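Local coordinates for protein afamin (Homo sapiens, PDB 6FAK) that carries hydrophobic molecules in body fluids, keeping lipidated Wnt proteins soluble and active, and binds vitamin E, at residues T435-C440 and A448-L453; E348-V353 and T480-R485; G405-Y410 and L429-V434. All coordinates share one frame; numbering follows the deposited sequence.

Contact 1 (T435-C440 and A448-L453)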
loop_
_atom_site.group_PDB
_atom_site.type_symbol
_atom_site.label_atom_id
_atom_site.label_comp_id
_atom_site.label_asym_id
_atom_site.label_seq_id
_atom_site.Cartn_x
_atom_site.Cartn_y
_atom_site.Cartn_z
ATOM N N THR A 435 -8.297 -7.712 6.898
ATOM C CA THR A 435 -8.446 -8.054 5.471
ATOM C C THR A 435 -7.465 -9.092 4.963
ATOM O O THR A 435 -7.808 -9.890 4.099
ATOM C CB THR A 435 -8.414 -6.768 4.645
ATOM O OG1 THR A 435 -9.540 -6.004 5.062
ATOM C CG2 THR A 435 -8.531 -7.038 3.159
ATOM N N ALA A 436 -6.263 -9.120 5.520
ATOM C CA ALA A 436 -5.346 -10.204 5.273
ATOM C C ALA A 436 -5.994 -11.555 5.584
ATOM O O ALA A 436 -5.809 -12.527 4.827
ATOM C CB ALA A 436 -4.092 -10.052 6.096
ATOM N N PHE A 437 -6.728 -11.632 6.679
ATOM C CA PHE A 437 -7.355 -12.907 7.096
ATOM C C PHE A 437 -8.614 -13.275 6.365
ATOM O O PHE A 437 -8.787 -14.453 5.998
ATOM C CB PHE A 437 -7.551 -12.932 8.606
ATOM C CG PHE A 437 -6.274 -12.746 9.309
ATOM C CD1 PHE A 437 -5.417 -13.791 9.442
ATOM C CD2 PHE A 437 -5.866 -11.492 9.703
ATOM C CE1 PHE A 437 -4.184 -13.615 10.020
ATOM C CE2 PHE A 437 -4.629 -11.311 10.277
ATOM C CZ PHE A 437 -3.781 -12.377 10.420
ATOM N N THR A 438 -9.455 -12.283 6.078
ATOM C CA THR A 438 -10.680 -12.507 5.291
ATOM C C THR A 438 -10.396 -12.863 3.838
ATOM O O THR A 438 -11.126 -13.615 3.225
ATOM C CB THR A 438 -11.619 -11.271 5.264
ATOM O OG1 THR A 438 -10.957 -10.182 4.617
ATOM C CG2 THR A 438 -12.052 -10.836 6.660
ATOM N N THR A 439 -9.357 -12.297 3.274
ATOM C CA THR A 439 -8.943 -12.611 1.938
ATOM C C THR A 439 -8.274 -14.003 1.809
ATOM O O THR A 439 -8.480 -14.656 0.795
ATOM C CB THR A 439 -7.939 -11.551 1.461
ATOM O OG1 THR A 439 -8.581 -10.270 1.501
ATOM C CG2 THR A 439 -7.421 -11.836 0.071
ATOM N N CYS A 440 -7.488 -14.427 2.808
ATOM C CA CYS A 440 -6.522 -15.514 2.640
ATOM C C CYS A 440 -6.759 -16.767 3.437
ATOM O O CYS A 440 -6.196 -17.812 3.089
ATOM C CB CYS A 440 -5.127 -15.031 3.072
ATOM S SG CYS A 440 -4.509 -13.538 2.265
ATOM N N ALA A 448 1.496 -17.720 2.445
ATOM C CA ALA A 448 2.045 -16.660 1.613
ATOM C C ALA A 448 1.096 -15.439 1.537
ATOM O O ALA A 448 1.511 -14.268 1.709
ATOM C CB ALA A 448 2.377 -17.164 0.213
ATOM N N CYS A 449 -0.170 -15.726 1.317
ATOM C CA CYS A 449 -1.182 -14.679 1.173
ATOM C C CYS A 449 -1.291 -13.795 2.437
ATOM O O CYS A 449 -1.196 -12.568 2.365
ATOM C CB CYS A 449 -2.526 -15.327 0.796
ATOM S SG CYS A 449 -3.885 -14.174 0.490
ATOM N N VAL A 450 -1.465 -14.438 3.600
ATOM C CA VAL A 450 -1.614 -13.739 4.853
ATOM C C VAL A 450 -0.349 -12.911 5.188
ATOM O O VAL A 450 -0.447 -11.736 5.576
ATOM C CB VAL A 450 -1.885 -14.721 6.011
ATOM C CG1 VAL A 450 -1.812 -14.030 7.370
ATOM C CG2 VAL A 450 -3.249 -15.383 5.845
ATOM N N ASP A 451 0.824 -13.510 5.064
ATOM C CA ASP A 451 2.029 -12.811 5.507
ATOM C C ASP A 451 2.320 -11.646 4.548
ATOM O O ASP A 451 2.731 -10.589 5.000
ATOM C CB ASP A 451 3.187 -13.790 5.670
ATOM C CG ASP A 451 4.381 -13.209 6.446
ATOM O OD1 ASP A 451 4.226 -12.567 7.504
ATOM O OD2 ASP A 451 5.524 -13.369 5.998
ATOM N N ASN A 452 2.053 -11.825 3.253
ATOM C CA ASN A 452 2.212 -10.767 2.256
ATOM C C ASN A 452 1.286 -9.570 2.566
ATOM O O ASN A 452 1.721 -8.407 2.554
ATOM C CB ASN A 452 1.915 -11.284 0.844
ATOM C CG ASN A 452 3.112 -12.014 0.184
ATOM O OD1 ASN A 452 4.271 -11.846 0.557
ATOM N ND2 ASN A 452 2.806 -12.820 -0.833
ATOM N N LEU A 453 0.010 -9.853 2.789
ATOM C CA LEU A 453 -0.954 -8.790 3.043
ATOM C C LEU A 453 -0.809 -8.160 4.408
ATOM O O LEU A 453 -0.958 -6.956 4.521
ATOM C CB LEU A 453 -2.382 -9.259 2.842
ATOM C CG LEU A 453 -2.815 -9.545 1.406
ATOM C CD1 LEU A 453 -4.279 -9.951 1.423
ATOM C CD2 LEU A 453 -2.646 -8.351 0.500
#
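The disulfide between C440 SG and C449 SG, 2.0 Å long with a chi3 of -63°, joins helix 423-440 at its last turn to the start of helix 446-462. The two cysteines reach each other differently: C449 sends its sulfur anti to the backbone N (chi1 -177°), whereas the sulfur of C440 stays beside its own N. V450 then wedges in next to the bridge. Its CG2 presses on C440 CB at 3.4 Å, closer than carbons usually pack, while the other branch, CG1, meets F437 CE1 at 3.6 Å, the two side chains crossing at about a right angle. With an alanine in place of V450 both methyl branches go, which would probably leave a gap beside C440 CB and take away the F437 ring's packing partner on helix 446-462. One turn further from the bridge, A436 CB meets L453 CB at 3.8 Å. L453 CD1, at the end of an extended chain, lies 3.7 Å from C440 SG and also touches the T439 methyl, these side chains again crossing at about a right angle. T439 OG1 sits beside its backbone N and donates to T435 O at 2.7 Å, with CG2 left on the side of L453; T438 OG1 and T439 N share the same acceptor. The adjacent cysteine, C441, bonds to C395, which gives the paired disulfides characteristic of albumin domains. The two segments run nearly antiparallel (156°), forming a helical hairpin across a short connection. Helix 376-417 lies against it, touching F437, T438 and V450, while D451 and N452 on helix 446-462 lean on P347 of helix 346-363 and C449 borders a bound polyether.

Contact 2 (E348-V353 and T480-R485)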
loop_
_atom_site.group_PDB
_atom_site.type_symbol
_atom_site.label_atom_id
_atom_site.label_comp_id
_atom_site.label_asym_id
_atom_site.label_seq_id
_atom_site.Cartn_x
_atom_site.Cartn_y
_atom_site.Cartn_z
ATOM N N GLU A 348 8.969 -13.622 4.210
ATOM C CA GLU A 348 9.578 -14.867 4.625
ATOM C C GLU A 348 10.837 -15.144 3.777
ATOM O O GLU A 348 11.839 -15.499 4.308
ATOM C CB GLU A 348 8.619 -16.065 4.582
ATOM C CG GLU A 348 9.271 -17.340 5.186
ATOM C CD GLU A 348 9.599 -17.210 6.691
ATOM O OE1 GLU A 348 8.925 -16.429 7.410
ATOM O OE2 GLU A 348 10.498 -17.936 7.179
ATOM N N LEU A 349 10.759 -14.951 2.471
ATOM C CA LEU A 349 11.946 -15.154 1.621
ATOM C C LEU A 349 13.084 -14.206 2.007
ATOM O O LEU A 349 14.199 -14.610 2.044
ATOM C CB LEU A 349 11.609 -14.960 0.174
ATOM C CG LEU A 349 10.661 -16.015 -0.392
ATOM C CD1 LEU A 349 10.086 -15.558 -1.699
ATOM C CD2 LEU A 349 11.352 -17.357 -0.527
ATOM N N LEU A 350 12.762 -12.943 2.295
ATOM C CA LEU A 350 13.793 -11.995 2.692
ATOM C C LEU A 350 14.370 -12.291 4.062
ATOM O O LEU A 350 15.540 -12.042 4.262
ATOM C CB LEU A 350 13.266 -10.552 2.654
ATOM C CG LEU A 350 12.702 -10.207 1.264
ATOM C CD1 LEU A 350 12.053 -8.827 1.343
ATOM C CD2 LEU A 350 13.748 -10.274 0.190
ATOM N N ARG A 351 13.560 -12.806 5.016
ATOM C CA ARG A 351 14.097 -13.278 6.265
ATOM C C ARG A 351 15.129 -14.434 6.050
ATOM O O ARG A 351 16.201 -14.437 6.664
ATOM C CB ARG A 351 12.980 -13.700 7.256
ATOM C CG ARG A 351 12.184 -12.502 7.782
ATOM C CD ARG A 351 11.248 -12.954 8.873
ATOM N NE ARG A 351 10.078 -13.635 8.346
ATOM C CZ ARG A 351 8.916 -13.091 8.000
ATOM N NH1 ARG A 351 8.753 -11.781 7.989
ATOM N NH2 ARG A 351 7.922 -13.865 7.610
ATOM N N ILE A 352 14.776 -15.359 5.170
ATOM C CA ILE A 352 15.641 -16.467 4.806
ATOM C C ILE A 352 16.964 -15.979 4.192
ATOM O O ILE A 352 18.047 -16.481 4.548
ATOM C CB ILE A 352 14.873 -17.521 3.933
ATOM C CG1 ILE A 352 13.881 -18.229 4.868
ATOM C CG2 ILE A 352 15.829 -18.524 3.266
ATOM C CD1 ILE A 352 12.824 -19.012 4.154
ATOM N N VAL A 353 16.889 -14.974 3.331
ATOM C CA VAL A 353 18.101 -14.422 2.738
ATOM C C VAL A 353 19.002 -13.842 3.838
ATOM O O VAL A 353 20.227 -14.099 3.840
ATOM C CB VAL A 353 17.817 -13.378 1.646
ATOM C CG1 VAL A 353 19.121 -12.768 1.151
ATOM C CG2 VAL A 353 17.048 -13.976 0.454
ATOM N N THR A 480 14.403 -0.454 11.759
ATOM C CA THR A 480 15.403 -1.493 11.893
ATOM C C THR A 480 14.770 -2.802 11.431
ATOM O O THR A 480 13.982 -3.451 12.161
ATOM C CB THR A 480 15.934 -1.618 13.348
ATOM O OG1 THR A 480 15.847 -0.352 14.022
ATOM C CG2 THR A 480 17.388 -2.134 13.366
ATOM N N ASN A 481 15.066 -3.094 10.166
ATOM C CA ASN A 481 15.057 -4.423 9.550
ATOM C C ASN A 481 13.720 -4.624 8.846
ATOM O O ASN A 481 12.694 -4.846 9.479
ATOM C CB ASN A 481 15.380 -5.564 10.542
ATOM C CG ASN A 481 16.059 -6.761 9.868
ATOM O OD1 ASN A 481 15.841 -7.052 8.672
ATOM N ND2 ASN A 481 16.898 -7.462 10.636
ATOM N N PHE A 482 13.749 -4.459 7.533
ATOM C CA PHE A 482 12.573 -4.600 6.739
ATOM C C PHE A 482 11.908 -5.964 6.848
ATOM O O PHE A 482 10.722 -6.074 7.113
ATOM C CB PHE A 482 12.986 -4.257 5.299
ATOM C CG PHE A 482 11.882 -4.314 4.348
ATOM C CD1 PHE A 482 10.896 -3.338 4.356
ATOM C CD2 PHE A 482 11.776 -5.380 3.481
ATOM C CE1 PHE A 482 9.830 -3.400 3.476
ATOM C CE2 PHE A 482 10.715 -5.455 2.605
ATOM C CZ PHE A 482 9.731 -4.460 2.598
ATOM N N ALA A 483 12.692 -7.016 6.640
ATOM C CA ALA A 483 12.161 -8.368 6.649
ATOM C C ALA A 483 11.590 -8.818 8.004
ATOM O O ALA A 483 10.661 -9.567 8.052
ATOM C CB ALA A 483 13.235 -9.349 6.180
ATOM N N PHE A 484 12.166 -8.337 9.091
ATOM C CA PHE A 484 11.770 -8.684 10.465
ATOM C C PHE A 484 10.869 -7.621 11.130
ATOM O O PHE A 484 10.612 -7.694 12.331
ATOM C CB PHE A 484 13.017 -8.917 11.324
ATOM C CG PHE A 484 13.730 -10.201 10.969
ATOM C CD1 PHE A 484 14.713 -10.205 10.010
ATOM C CD2 PHE A 484 13.326 -11.406 11.526
ATOM C CE1 PHE A 484 15.347 -11.396 9.639
ATOM C CE2 PHE A 484 13.951 -12.596 11.145
ATOM C CZ PHE A 484 14.975 -12.579 10.202
ATOM N N ARG A 485 10.353 -6.703 10.337
ATOM C CA ARG A 485 9.444 -5.677 10.859
ATOM C C ARG A 485 8.137 -6.237 11.504
ATOM O O ARG A 485 7.748 -5.804 12.577
ATOM C CB ARG A 485 9.141 -4.675 9.728
ATOM C CG ARG A 485 8.228 -3.552 10.152
ATOM C CD ARG A 485 8.563 -2.302 9.350
ATOM N NE ARG A 485 8.244 -2.476 7.952
ATOM C CZ ARG A 485 8.458 -1.581 6.980
ATOM N NH1 ARG A 485 9.074 -0.414 7.244
ATOM N NH2 ARG A 485 8.062 -1.863 5.768
#
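R351 and A483 meet at the centre of the contact, where a helix of the second albumin domain receives a turn of the third. The R351 guanidinium points NH1 at A483 O, a 2.9 Å bond with an N-H...O angle of 154° and the oxygen close to the guanidinium plane. The aliphatic part of the same side chain lies over one face of F484: R351 CG sits 3.7 Å from the ring centroid, a CH-pi contact, and R351 CD is 3.5 Å from F484 CE2. A bend at chi3 (-77°) lets the chain pass over the ring and still turn its head to the carbonyl, with the guanidinium and the F484 ring 62° apart in plane. A483 CB packs on L350 CB at 3.7 Å. The other flank has a single edge contact between these segments, L350 CD1 lying 3.8 Å from F482 CE2. Both residues are partly exposed, and I217 of helix 216-225 touches both; F482 also lines a pocket occupied by a polyether probably left from crystallisation, with H201 beside it. Within helix 346-363, R351 grips E348 OE1 with NH2 (2.8 Å) and NE, both from one face of the carboxylate, and NH2 has a second acidic partner in D451. The two carboxylates probably favour the charged arginine and hold the guanidinium in place for A483 O, so R351 ties the turn to helix 346-363 through polar and apolar contacts at once.

Contact 3 (G405-Y410 and L429-V434)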
loop_
_atom_site.group_PDB
_atom_site.type_symbol
_atom_site.label_atom_id
_atom_site.label_comp_id
_atom_site.label_asym_id
_atom_site.label_seq_id
_atom_site.Cartn_x
_atom_site.Cartn_y
_atom_site.Cartn_z
ATOM N N GLY A 405 -15.026 -9.666 15.205
ATOM C CA GLY A 405 -14.451 -10.109 16.494
ATOM C C GLY A 405 -12.930 -10.093 16.524
ATOM O O GLY A 405 -12.316 -9.638 17.494
ATOM N N LEU A 406 -12.314 -10.560 15.443
ATOM C CA LEU A 406 -10.879 -10.500 15.323
ATOM C C LEU A 406 -10.411 -9.057 15.196
ATOM O O LEU A 406 -9.388 -8.727 15.745
ATOM C CB LEU A 406 -10.353 -11.287 14.094
ATOM C CG LEU A 406 -8.815 -11.435 14.016
ATOM C CD1 LEU A 406 -8.161 -11.966 15.288
ATOM C CD2 LEU A 406 -8.415 -12.304 12.836
ATOM N N LYS A 407 -11.137 -8.243 14.426
ATOM C CA LYS A 407 -10.806 -6.829 14.239
ATOM C C LYS A 407 -10.711 -6.101 15.595
ATOM O O LYS A 407 -9.745 -5.369 15.822
ATOM C CB LYS A 407 -11.792 -6.140 13.307
ATOM C CG LYS A 407 -11.456 -4.691 12.994
ATOM C CD LYS A 407 -12.266 -4.056 11.877
ATOM C CE LYS A 407 -13.782 -4.268 11.937
ATOM N NZ LYS A 407 -14.416 -4.195 13.277
ATOM N N TYR A 408 -11.658 -6.372 16.498
ATOM C CA TYR A 408 -11.695 -5.712 17.803
ATOM C C TYR A 408 -10.466 -6.042 18.630
ATOM O O TYR A 408 -9.903 -5.160 19.318
ATOM C CB TYR A 408 -13.013 -6.080 18.531
ATOM C CG TYR A 408 -14.265 -5.711 17.766
ATOM C CD1 TYR A 408 -14.329 -4.535 17.001
ATOM C CD2 TYR A 408 -15.391 -6.529 17.799
ATOM C CE1 TYR A 408 -15.477 -4.187 16.327
ATOM C CE2 TYR A 408 -16.546 -6.207 17.116
ATOM C CZ TYR A 408 -16.586 -5.044 16.392
ATOM O OH TYR A 408 -17.691 -4.716 15.674
ATOM N N HIS A 409 -9.971 -7.281 18.520
ATOM C CA HIS A 409 -8.738 -7.681 19.186
ATOM C C HIS A 409 -7.513 -6.896 18.642
ATOM O O HIS A 409 -6.659 -6.421 19.448
ATOM C CB HIS A 409 -8.498 -9.202 19.101
ATOM C CG HIS A 409 -9.431 -10.018 19.955
ATOM N ND1 HIS A 409 -9.012 -11.116 20.675
ATOM C CD2 HIS A 409 -10.751 -9.878 20.230
ATOM C CE1 HIS A 409 -10.032 -11.622 21.347
ATOM N NE2 HIS A 409 -11.103 -10.891 21.091
ATOM N N TYR A 410 -7.464 -6.709 17.338
ATOM C CA TYR A 410 -6.409 -5.927 16.677
ATOM C C TYR A 410 -6.435 -4.427 17.008
ATOM O O TYR A 410 -5.377 -3.799 17.194
ATOM C CB TYR A 410 -6.388 -6.146 15.156
ATOM C CG TYR A 410 -5.755 -7.487 14.782
ATOM C CD1 TYR A 410 -4.521 -7.865 15.315
ATOM C CD2 TYR A 410 -6.354 -8.358 13.889
ATOM C CE1 TYR A 410 -3.926 -9.075 14.993
ATOM C CE2 TYR A 410 -5.764 -9.590 13.576
ATOM C CZ TYR A 410 -4.560 -9.934 14.151
ATOM O OH TYR A 410 -3.916 -11.104 13.857
ATOM N N LEU A 429 -5.883 0.970 10.015
ATOM C CA LEU A 429 -4.890 -0.092 10.194
ATOM C C LEU A 429 -5.493 -1.414 10.671
ATOM O O LEU A 429 -5.091 -2.501 10.235
ATOM C CB LEU A 429 -3.801 0.382 11.183
ATOM C CG LEU A 429 -2.907 1.488 10.676
ATOM C CD1 LEU A 429 -1.984 2.017 11.792
ATOM C CD2 LEU A 429 -2.047 1.010 9.536
ATOM N N GLY A 430 -6.450 -1.325 11.597
ATOM C CA GLY A 430 -7.184 -2.474 12.031
ATOM C C GLY A 430 -7.972 -3.150 10.909
ATOM O O GLY A 430 -7.937 -4.390 10.786
ATOM N N GLU A 431 -8.679 -2.363 10.099
ATOM C CA GLU A 431 -9.428 -2.921 8.960
ATOM C C GLU A 431 -8.482 -3.556 7.966
ATOM O O GLU A 431 -8.707 -4.688 7.546
ATOM C CB GLU A 431 -10.327 -1.886 8.240
ATOM C CG GLU A 431 -11.812 -2.001 8.585
ATOM C CD GLU A 431 -12.500 -3.280 8.071
ATOM O OE1 GLU A 431 -13.316 -3.854 8.808
ATOM O OE2 GLU A 431 -12.251 -3.717 6.935
ATOM N N LYS A 432 -7.411 -2.853 7.622
ATOM C CA LYS A 432 -6.398 -3.418 6.754
ATOM C C LYS A 432 -5.784 -4.702 7.324
ATOM O O LYS A 432 -5.592 -5.675 6.592
ATOM C CB LYS A 432 -5.301 -2.406 6.460
ATOM C CG LYS A 432 -5.793 -1.318 5.536
ATOM C CD LYS A 432 -4.830 -0.138 5.390
ATOM C CE LYS A 432 -5.539 1.057 4.722
ATOM N NZ LYS A 432 -4.774 2.342 4.807
ATOM N N MET A 433 -5.509 -4.751 8.620
ATOM C CA MET A 433 -4.969 -5.992 9.185
ATOM C C MET A 433 -5.954 -7.171 9.015
ATOM O O MET A 433 -5.552 -8.243 8.588
ATOM C CB MET A 433 -4.578 -5.810 10.632
ATOM C CG MET A 433 -3.946 -7.018 11.279
ATOM S SD MET A 433 -2.378 -7.486 10.501
ATOM C CE MET A 433 -1.277 -6.319 11.271
ATOM N N VAL A 434 -7.242 -6.950 9.291
ATOM C CA VAL A 434 -8.190 -8.042 9.294
ATOM C C VAL A 434 -8.433 -8.581 7.883
ATOM O O VAL A 434 -8.698 -9.754 7.724
ATOM C CB VAL A 434 -9.459 -7.703 10.107
ATOM C CG1 VAL A 434 -10.444 -6.870 9.335
ATOM C CG2 VAL A 434 -10.085 -8.977 10.602
#
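A Met-aromatic contact between M433 and Y410 marks one side of the packing between the long helix 376-417 and helix 423-440 in the third albumin domain of this all-helical fold. The short segments run 130° apart in direction, their axes approaching to 9.0 Å. M433 CG stands over the centre of the Y410 ring, 3.8 Å from the centroid and 10° off the normal, so its C-H bonds meet the pi face. The sulfur follows on the same face, M433 SD being 5.0 Å from the Y410 ring centroid, too far to count as more than a distant partner. M433 gets there with CG anti to the backbone N (chi1 -177°) and bends at the next two torsions; its side chain also touches V457 and F458 of helix 446-462. Beside this pair the backbones of Y410 and G430 come close, where the missing side chain of the glycine lets them approach. V434 packs next to it: V434 CG2 lies 4.2 Å from L406 CB and also reaches the backbone N of K407. On the remaining side K407 crosses E431 obliquely, its CD and CE nearing OE1; how closely is doubtful, since that glutamate was modelled in two conformers. The charged ends, however, stay apart: K407 NZ goes to D527 of helix 521-536, and E431 OE1 to K403. The chemistry is thus mostly apolar across the helix pair, with no polar bond between the two segments; the lysine and glutamate spend their charges on other partners and offer each other chiefly methylenes against a carboxylate, while the opposite charges nearby may still add a weak attraction.

In the fold
Contacts 3 and 1 follow each other along the chain, and both use helix 423-440: its middle packs on helix 376-417, its end on helix 446-462. Their centres are about 12 Å apart, and they meet where F437 CE2 lies 3.7 Å from Y410 OH, so these three helices of the third albumin domain pack against one another. Contact 2 spans both: its segments come before and after all the others in sequence, joining helix 346-363 of the second domain to the loop after helix 472-479. Its centre is about 17 Å from that of contact 1 and about 23 Å from that of contact 3, whose nearest atoms stay about 9 Å away. The R351-D451 salt bridge joins this interdomain contact to the third domain next to the polyether pocket.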